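PDB 6EKT: protein P47, which may form part of a progenitor complex that protects botulinum neurotoxin on its way through the gut, and resembles tubular lipid-binding (TULIP) proteins. Local coordinates for residues A[28-33]-A[208-213]. Sequence-based numbering, arbitrary orientation.
Sequences DIVYGC and YLFILS
Y31 and I211 exchange a reciprocal pair of backbone bonds, Y31 N to I211 O and I211 N to Y31 O, both 2.8 Å long, which fixes the antiparallel register of 28-33 against 208-213. A second such pair joins C33 and L209. The Y31 side chain can be traced outward: CB packs beside I211 CB, CD1 passes I211 O, CE1 comes within 3.7 Å of S213 OG, and OH meets a water at 2.7 Å, in the plane of the ring. With CG turned beside the backbone N (chi1 -54°), the ring runs back along the strand toward S213. That same water donates to S213 OG, while OG itself donates to I29 O at 2.8 Å; its position between backbone N and carbonyl carbon (chi1 73°) turns it toward I29 O. I29 O thus accepts twice, from S213 N, which lies nearly in line with the C=O although its N-H is bent (137°), and from OG, tilted from the carbonyl plane. On the other face, F210 CD1 comes obliquely to 3.5 Å from G32 CA, with CE1 close to where a beta-carbon would stand; V30 CG1 meets the same CD1 obliquely at 3.8 Å and, in another direction, L212 CD1 at 4.0 Å. At the start of 28-33 the register slips: S213 O receives both D28 N (2.9 Å) and I29 N, the two-against-one pattern of a classic beta bulge. The D28 carboxylate forms a salt bridge with R218 through OD1 and accepts a hydrogen bond from V215 N through OD2. Backbone bonds from V30 to L241 and from F210 to V197 continue the hydrogen bonding outward, so the pair forms two inner strands of the antiparallel six-stranded sheet in the middle of this elongated TULIP-like protein.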
loop_
_atom_site.group_PDB
_atom_site.type_symbol
_atom_site.label_atom_id
_atom_site.label_comp_id
_atom_site.label_asym_id
_atom_site.label_seq_id
_atom_site.Cartn_x
_atom_site.Cartn_y
_atom_site.Cartn_z
ATOM N N ASP A 28 -7.161 0.951 3.805
ATOM C CA ASP A 28 -6.709 -0.453 3.661
ATOM C C ASP A 28 -5.413 -0.646 2.903
ATOM O O ASP A 28 -4.525 -1.372 3.368
ATOM C CB ASP A 28 -7.812 -1.331 3.026
ATOM C CG ASP A 28 -9.062 -1.385 3.855
ATOM O OD1 ASP A 28 -8.987 -1.293 5.116
ATOM O OD2 ASP A 28 -10.133 -1.467 3.252
ATOM N N ILE A 29 -5.301 -0.038 1.715
ATOM C CA ILE A 29 -4.085 -0.151 0.901
ATOM C C ILE A 29 -3.828 1.208 0.321
ATOM O O ILE A 29 -4.749 1.846 -0.207
ATOM C CB ILE A 29 -4.172 -1.189 -0.262
ATOM C CG1 ILE A 29 -4.720 -2.536 0.246
ATOM C CG2 ILE A 29 -2.800 -1.358 -0.929
ATOM C CD1 ILE A 29 -4.941 -3.596 -0.844
ATOM N N VAL A 30 -2.582 1.655 0.456
ATOM C CA VAL A 30 -2.179 2.996 -0.012
ATOM C C VAL A 30 -1.096 2.781 -1.057
ATOM O O VAL A 30 -0.169 1.979 -0.826
ATOM C CB VAL A 30 -1.671 3.880 1.154
ATOM C CG1 VAL A 30 -1.213 5.240 0.639
ATOM C CG2 VAL A 30 -2.766 4.087 2.174
ATOM N N TYR A 31 -1.220 3.471 -2.200
ATOM C CA TYR A 31 -0.272 3.349 -3.303
ATOM C C TYR A 31 0.397 4.682 -3.552
ATOM O O TYR A 31 -0.277 5.706 -3.559
ATOM C CB TYR A 31 -1.011 2.940 -4.577
ATOM C CG TYR A 31 -1.856 1.685 -4.430
ATOM C CD1 TYR A 31 -3.155 1.749 -3.919
ATOM C CD2 TYR A 31 -1.362 0.431 -4.844
ATOM C CE1 TYR A 31 -3.941 0.608 -3.798
ATOM C CE2 TYR A 31 -2.143 -0.735 -4.727
ATOM C CZ TYR A 31 -3.425 -0.632 -4.217
ATOM O OH TYR A 31 -4.199 -1.745 -4.081
ATOM N N GLY A 32 1.714 4.679 -3.754
ATOM C CA GLY A 32 2.435 5.941 -4.036
ATOM C C GLY A 32 3.429 5.909 -5.186
ATOM O O GLY A 32 4.048 4.869 -5.462
ATOM N N CYS A 33 3.580 7.056 -5.855
ATOM C CA CYS A 33 4.589 7.232 -6.907
ATOM C C CYS A 33 5.218 8.609 -6.807
ATOM O O CYS A 33 4.535 9.603 -6.523
ATOM C CB CYS A 33 3.998 7.034 -8.309
ATOM S SG CYS A 33 5.206 7.058 -9.667
ATOM N N TYR A 208 5.159 13.435 -3.762
ATOM C CA TYR A 208 4.524 12.112 -3.891
ATOM C C TYR A 208 3.050 12.193 -4.299
ATOM O O TYR A 208 2.286 13.009 -3.757
ATOM C CB TYR A 208 4.658 11.298 -2.578
ATOM C CG TYR A 208 6.058 11.177 -1.967
ATOM C CD1 TYR A 208 7.211 11.126 -2.769
ATOM C CD2 TYR A 208 6.225 11.063 -0.577
ATOM C CE1 TYR A 208 8.483 10.998 -2.208
ATOM C CE2 TYR A 208 7.493 10.935 -0.005
ATOM C CZ TYR A 208 8.620 10.913 -0.835
ATOM O OH TYR A 208 9.882 10.776 -0.307
ATOM N N LEU A 209 2.670 11.370 -5.274
ATOM C CA LEU A 209 1.262 11.172 -5.632
ATOM C C LEU A 209 0.823 9.897 -4.944
ATOM O O LEU A 209 1.520 8.854 -5.038
ATOM C CB LEU A 209 1.060 11.018 -7.152
ATOM C CG LEU A 209 1.113 12.280 -8.049
ATOM C CD1 LEU A 209 2.543 12.734 -8.228
ATOM C CD2 LEU A 209 0.516 12.001 -9.425
ATOM N N PHE A 210 -0.309 9.966 -4.245
ATOM C CA PHE A 210 -0.841 8.815 -3.512
ATOM C C PHE A 210 -2.257 8.499 -3.929
ATOM O O PHE A 210 -3.028 9.409 -4.233
ATOM C CB PHE A 210 -0.809 9.071 -1.996
ATOM C CG PHE A 210 0.548 8.908 -1.375
ATOM C CD1 PHE A 210 1.117 7.638 -1.238
ATOM C CD2 PHE A 210 1.245 10.015 -0.883
ATOM C CE1 PHE A 210 2.377 7.479 -0.654
ATOM C CE2 PHE A 210 2.499 9.872 -0.285
ATOM C CZ PHE A 210 3.071 8.603 -0.171
ATOM N N ILE A 211 -2.593 7.210 -3.934
ATOM C CA ILE A 211 -3.991 6.759 -4.037
ATOM C C ILE A 211 -4.270 5.998 -2.747
ATOM O O ILE A 211 -3.542 5.058 -2.407
ATOM C CB ILE A 211 -4.240 5.866 -5.295
ATOM C CG1 ILE A 211 -4.111 6.699 -6.577
ATOM C CG2 ILE A 211 -5.611 5.179 -5.238
ATOM C CD1 ILE A 211 -3.931 5.880 -7.863
ATOM N N LEU A 212 -5.310 6.424 -2.037
ATOM C CA LEU A 212 -5.756 5.789 -0.797
ATOM C C LEU A 212 -6.959 4.925 -1.130
ATOM O O LEU A 212 -7.866 5.403 -1.805
ATOM C CB LEU A 212 -6.155 6.876 0.218
ATOM C CG LEU A 212 -5.081 7.677 0.964
ATOM C CD1 LEU A 212 -3.924 8.172 0.130
ATOM C CD2 LEU A 212 -5.699 8.837 1.736
ATOM N N SER A 213 -6.985 3.665 -0.667
ATOM C CA SER A 213 -8.109 2.777 -1.005
ATOM C C SER A 213 -8.678 2.045 0.195
ATOM O O SER A 213 -7.951 1.736 1.152
ATOM C CB SER A 213 -7.722 1.732 -2.083
ATOM O OG SER A 213 -6.873 0.702 -1.570
HETATM O O HOH W 1 -6.803 -1.463 -3.397
#